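Local coordinates for ABC transporter ATP-binding protein (Leptospira interrogans serovar Copenhageni, PDB 4HZI) that probably binds and hydrolyses ATP as the ATPase subunit of an orphan ABC transporter involved in manganese utilization and tolerance, at residues I101-Q104 with D105-K108; K180-L183 with F184-S187. One frame throughout, in Å; residues are numbered along the deposited sequence.

Each contact is local, lying within or at the start of a single helix of one ABC-type ATPase chain, and they come in series. Contact 1 spans helix 103-108 and the two residues that lead into it; the helix follows the antiparallel sheet containing strand 90-93 and leads directly into strand 110-113, an outermost strand of the mixed six-stranded sheet. Contact 2 lies in the later helix 176-188, which precedes strand 194-198, the neighbour of 110-113 in that sheet. The centres of contact 1 and contact 2 are about 21 Å apart, and the nearest atoms of contact 1 and contact 2 about 7 Å apart, without touching. Each helix therefore feeds one of two adjacent parallel strands, contact 1 near the periphery and contact 2 in the more buried part.

Contact 1: residues I101-Q104 with D105-K108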
loop_
_atom_site.group_PDB
_atom_site.type_symbol
_atom_site.label_atom_id
_atom_site.label_comp_id
_atom_site.label_asym_id
_atom_site.label_seq_id
_atom_site.Cartn_x
_atom_site.Cartn_y
_atom_site.Cartn_z
ATOM N N ILE A 101 27.568 -1.545 -22.863
ATOM C CA ILE A 101 26.988 -2.837 -22.570
ATOM C C ILE A 101 25.735 -3.071 -23.386
ATOM O O ILE A 101 24.767 -2.302 -23.285
ATOM C CB ILE A 101 26.585 -2.931 -21.072
ATOM C CG1 ILE A 101 27.738 -2.462 -20.184
ATOM C CG2 ILE A 101 26.154 -4.351 -20.713
ATOM C CD1 ILE A 101 27.380 -2.373 -18.706
ATOM N N ALA A 102 25.712 -4.164 -24.142
ATOM C CA ALA A 102 24.458 -4.594 -24.717
ATOM C C ALA A 102 23.420 -4.715 -23.608
ATOM O O ALA A 102 23.638 -5.399 -22.598
ATOM C CB ALA A 102 24.620 -5.907 -25.453
ATOM N N ILE A 103 22.298 -4.030 -23.777
ATOM C CA ILE A 103 21.261 -4.001 -22.740
ATOM C C ILE A 103 20.785 -5.409 -22.368
ATOM O O ILE A 103 20.535 -5.666 -21.199
ATOM C CB ILE A 103 20.093 -3.021 -23.089
ATOM C CG1 ILE A 103 20.231 -1.724 -22.282
ATOM C CG2 ILE A 103 18.725 -3.589 -22.733
ATOM C CD1 ILE A 103 21.626 -1.134 -22.244
ATOM N N GLN A 104 20.699 -6.332 -23.324
ATOM C CA GLN A 104 20.397 -7.722 -22.954
ATOM C C GLN A 104 21.389 -8.306 -21.916
ATOM O O GLN A 104 21.010 -9.123 -21.049
ATOM C CB GLN A 104 20.347 -8.608 -24.207
ATOM C CG GLN A 104 21.234 -9.835 -24.165
ATOM C CD GLN A 104 21.188 -10.628 -25.458
ATOM O OE1 GLN A 104 20.170 -11.210 -25.801
ATOM N NE2 GLN A 104 22.293 -10.637 -26.181
ATOM N N ASP A 105 22.653 -7.923 -22.030
ATOM C CA ASP A 105 23.692 -8.427 -21.128
ATOM C C ASP A 105 23.600 -7.735 -19.792
ATOM O O ASP A 105 23.767 -8.362 -18.738
ATOM C CB ASP A 105 25.075 -8.260 -21.737
ATOM C CG ASP A 105 25.298 -9.187 -22.923
ATOM O OD1 ASP A 105 24.655 -10.251 -22.997
ATOM O OD2 ASP A 105 26.101 -8.837 -23.799
ATOM N N LEU A 106 23.301 -6.442 -19.825
ATOM C CA LEU A 106 23.011 -5.696 -18.594
ATOM C C LEU A 106 21.930 -6.387 -17.786
ATOM O O LEU A 106 22.139 -6.708 -16.626
ATOM C CB LEU A 106 22.555 -4.292 -18.942
ATOM C CG LEU A 106 22.216 -3.407 -17.768
ATOM C CD1 LEU A 106 23.536 -2.878 -17.221
ATOM C CD2 LEU A 106 21.281 -2.276 -18.202
ATOM N N ARG A 107 20.794 -6.664 -18.410
ATOM C CA ARG A 107 19.658 -7.286 -17.725
ATOM C C ARG A 107 19.884 -8.682 -17.148
ATOM O O ARG A 107 19.304 -9.035 -16.130
ATOM C CB ARG A 107 18.435 -7.259 -18.630
ATOM C CG ARG A 107 18.052 -5.827 -18.995
ATOM C CD ARG A 107 16.558 -5.606 -19.126
ATOM N NE ARG A 107 16.143 -5.411 -20.509
ATOM C CZ ARG A 107 15.688 -4.277 -21.034
ATOM N NH1 ARG A 107 15.562 -3.180 -20.307
ATOM N NH2 ARG A 107 15.338 -4.249 -22.311
ATOM N N LYS A 108 20.717 -9.481 -17.786
ATOM C CA LYS A 108 21.151 -10.754 -17.203
ATOM C C LYS A 108 21.856 -10.508 -15.872
ATOM O O LYS A 108 21.754 -11.303 -14.947
ATOM C CB LYS A 108 22.089 -11.476 -18.178
ATOM C CG LYS A 108 22.804 -12.687 -17.594
ATOM C CD LYS A 108 23.521 -13.499 -18.671
ATOM C CE LYS A 108 23.815 -14.919 -18.191
ATOM N NZ LYS A 108 24.802 -15.622 -19.061
HETATM O O HOH W 1 27.469 -6.508 -24.070
#
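The guanidinium of Arg107 lies against Ile103, whose CG2 methyl sits 3.4 Å above the centre of one face; Arg107 CZ and Ile103 CG2 are 3.5 Å apart. Bends at chi2 (-145°) and chi3 (-109°) fold the arginine back over this methyl, while its NH1 is hydrogen-bonded to the carbonyl oxygen of Tyr81. The other flat groups, the Gln104 amide and Asp105 carboxylate, have planes 32° apart, and Gln104 CG comes within 3.6 Å of Asp105 OD1.

Ala102 is the N-cap. Its carbonyl oxygen receives a straight i to i+4 bond from Leu106 N (3.0 Å) and a weak one from Asp105 N. A water accepts from Ala102 N and donates to Asp105 OD2 (2.7 Å), linking the acidic side chain to the start of the helix. Arg107 N to Ile103 O and Lys108 N to Gln104 O continue the helical pattern. On the buried side, Ile101 CG2 packs 4.0 Å from Leu106 CB, the two side chains crossing at about a right angle.

Ile101 and Leu106 also rest on Leu93 of strand 90-93. Gln104 OE1 accepts from Ile140 N and Gln104 and Lys108 touch Phe137, so the short helix bridges that strand and the loop holding Phe137 and Ile140.

Contact 2: residues K180-L183 with F184-S187; sequences KKIL and FLRS
Residues 180-187 form a continuous run of alpha-helix within helix 176-188 of the ABC ATPase fold, on the C-terminal side of the LSSGE sequence, which probably corresponds to the LSGGQ signature motif of the family. Four successive i to i+4 bonds join the halves: Phe184 N to Lys180 O (2.9 Å), Leu185 N to Lys181 O, Arg186 N to Ile182 O, and Ser187 N to Leu183 O. The third is the straightest, with an N-H...O angle of 166°, and the last the most bent, at 140°.

The side chains spread over several neighbouring elements. Ile182 CD1 meets Leu185 CD1 at 4.0 Å, the two side chains slanting across one another, and both pack on Ile132 of helix 128-133. The Phe184 ring leads away from the preceding turn, its CG placed opposite the backbone N (chi1 -180°), and reaches Phe215 and Tyr219 of helix 206-222; the Tyr219 pair is edge-to-face. The two lysines diverge: Lys181 NZ forms a salt bridge with Asp211, whereas Lys180 NZ is hydrogen-bonded to Pro200 O, Ser202 O and Ser115 OG.

Arg186 runs extended from CG to NE, where Thr134 OG1 is a hydrogen-bond partner. A water lies in the guanidinium plane at its edge, accepting from Arg186 NH1 (3.2 Å); its oxygen also lies 2.7 Å from Leu183 O, a placement that may link the arginine to the preceding turn. Ser187, buried beside Leu195 of strand 194-198, turns its hydroxyl onto its own helix: OG donates to a lone pair of Phe184 O, in the carbonyl plane, at 2.7 Å.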
loop_
_atom_site.group_PDB
_atom_site.type_symbol
_atom_site.label_atom_id
_atom_site.label_comp_id
_atom_site.label_asym_id
_atom_site.label_seq_id
_atom_site.Cartn_x
_atom_site.Cartn_y
_atom_site.Cartn_z
ATOM N N LYS A 180 6.082 -13.462 -2.449
ATOM C CA LYS A 180 7.199 -12.529 -2.579
ATOM C C LYS A 180 8.534 -13.239 -2.360
ATOM O O LYS A 180 9.495 -12.930 -3.043
ATOM C CB LYS A 180 7.053 -11.312 -1.656
ATOM C CG LYS A 180 5.807 -10.459 -1.885
ATOM C CD LYS A 180 5.689 -9.955 -3.295
ATOM C CE LYS A 180 4.415 -9.144 -3.510
ATOM N NZ LYS A 180 4.657 -7.701 -3.367
ATOM N N LYS A 181 8.585 -14.233 -1.462
ATOM C CA LYS A 181 9.795 -15.042 -1.284
ATOM C C LYS A 181 10.171 -15.724 -2.558
ATOM O O LYS A 181 11.335 -15.758 -2.924
ATOM C CB LYS A 181 9.607 -16.124 -0.214
ATOM C CG LYS A 181 9.219 -15.607 1.145
ATOM C CD LYS A 181 8.971 -16.752 2.124
ATOM C CE LYS A 181 8.300 -16.234 3.375
ATOM N NZ LYS A 181 8.295 -17.262 4.469
ATOM N N ILE A 182 9.179 -16.270 -3.241
ATOM C CA ILE A 182 9.434 -17.017 -4.443
ATOM C C ILE A 182 9.839 -16.090 -5.581
ATOM O O ILE A 182 10.755 -16.427 -6.379
ATOM C CB ILE A 182 8.230 -17.936 -4.794
ATOM C CG1 ILE A 182 8.049 -19.029 -3.711
ATOM C CG2 ILE A 182 8.396 -18.563 -6.147
ATOM C CD1 ILE A 182 9.294 -19.695 -3.201
ATOM N N LEU A 183 9.205 -14.915 -5.653
ATOM C CA LEU A 183 9.655 -13.892 -6.599
ATOM C C LEU A 183 11.082 -13.430 -6.311
ATOM O O LEU A 183 11.844 -13.170 -7.260
ATOM C CB LEU A 183 8.693 -12.717 -6.679
ATOM C CG LEU A 183 7.318 -13.100 -7.231
ATOM C CD1 LEU A 183 6.382 -11.903 -7.201
ATOM C CD2 LEU A 183 7.436 -13.654 -8.634
ATOM N N PHE A 184 11.470 -13.339 -5.059
ATOM C CA PHE A 184 12.844 -13.046 -4.749
ATOM C C PHE A 184 13.790 -14.147 -5.308
ATOM O O PHE A 184 14.813 -13.862 -5.953
ATOM C CB PHE A 184 12.998 -12.878 -3.266
ATOM C CG PHE A 184 14.400 -12.553 -2.813
ATOM C CD1 PHE A 184 15.315 -13.554 -2.522
ATOM C CD2 PHE A 184 14.818 -11.239 -2.677
ATOM C CE1 PHE A 184 16.597 -13.257 -2.085
ATOM C CE2 PHE A 184 16.094 -10.934 -2.249
ATOM C CZ PHE A 184 16.999 -11.936 -1.969
ATOM N N LEU A 185 13.416 -15.413 -5.111
ATOM C CA LEU A 185 14.249 -16.518 -5.619
ATOM C C LEU A 185 14.389 -16.456 -7.129
ATOM O O LEU A 185 15.486 -16.633 -7.690
ATOM C CB LEU A 185 13.698 -17.883 -5.160
ATOM C CG LEU A 185 13.705 -18.095 -3.663
ATOM C CD1 LEU A 185 13.325 -19.509 -3.290
ATOM C CD2 LEU A 185 15.081 -17.721 -3.102
ATOM N N ARG A 186 13.272 -16.192 -7.789
ATOM C CA ARG A 186 13.245 -16.015 -9.221
ATOM C C ARG A 186 14.232 -14.921 -9.687
ATOM O O ARG A 186 14.912 -15.070 -10.738
ATOM C CB ARG A 186 11.849 -15.677 -9.653
ATOM C CG ARG A 186 11.739 -15.367 -11.130
ATOM C CD ARG A 186 10.315 -15.049 -11.545
ATOM N NE ARG A 186 10.253 -14.715 -12.959
ATOM C CZ ARG A 186 10.688 -13.578 -13.514
ATOM N NH1 ARG A 186 11.213 -12.608 -12.773
ATOM N NH2 ARG A 186 10.614 -13.414 -14.834
ATOM N N SER A 187 14.290 -13.842 -8.896
ATOM C CA SER A 187 15.092 -12.648 -9.218
ATOM C C SER A 187 16.597 -12.951 -9.132
ATOM O O SER A 187 17.413 -12.301 -9.792
ATOM C CB SER A 187 14.634 -11.443 -8.301
ATOM O OG SER A 187 15.272 -11.457 -7.023
HETATM O O HOH W 2 11.219 -12.036 -9.638
#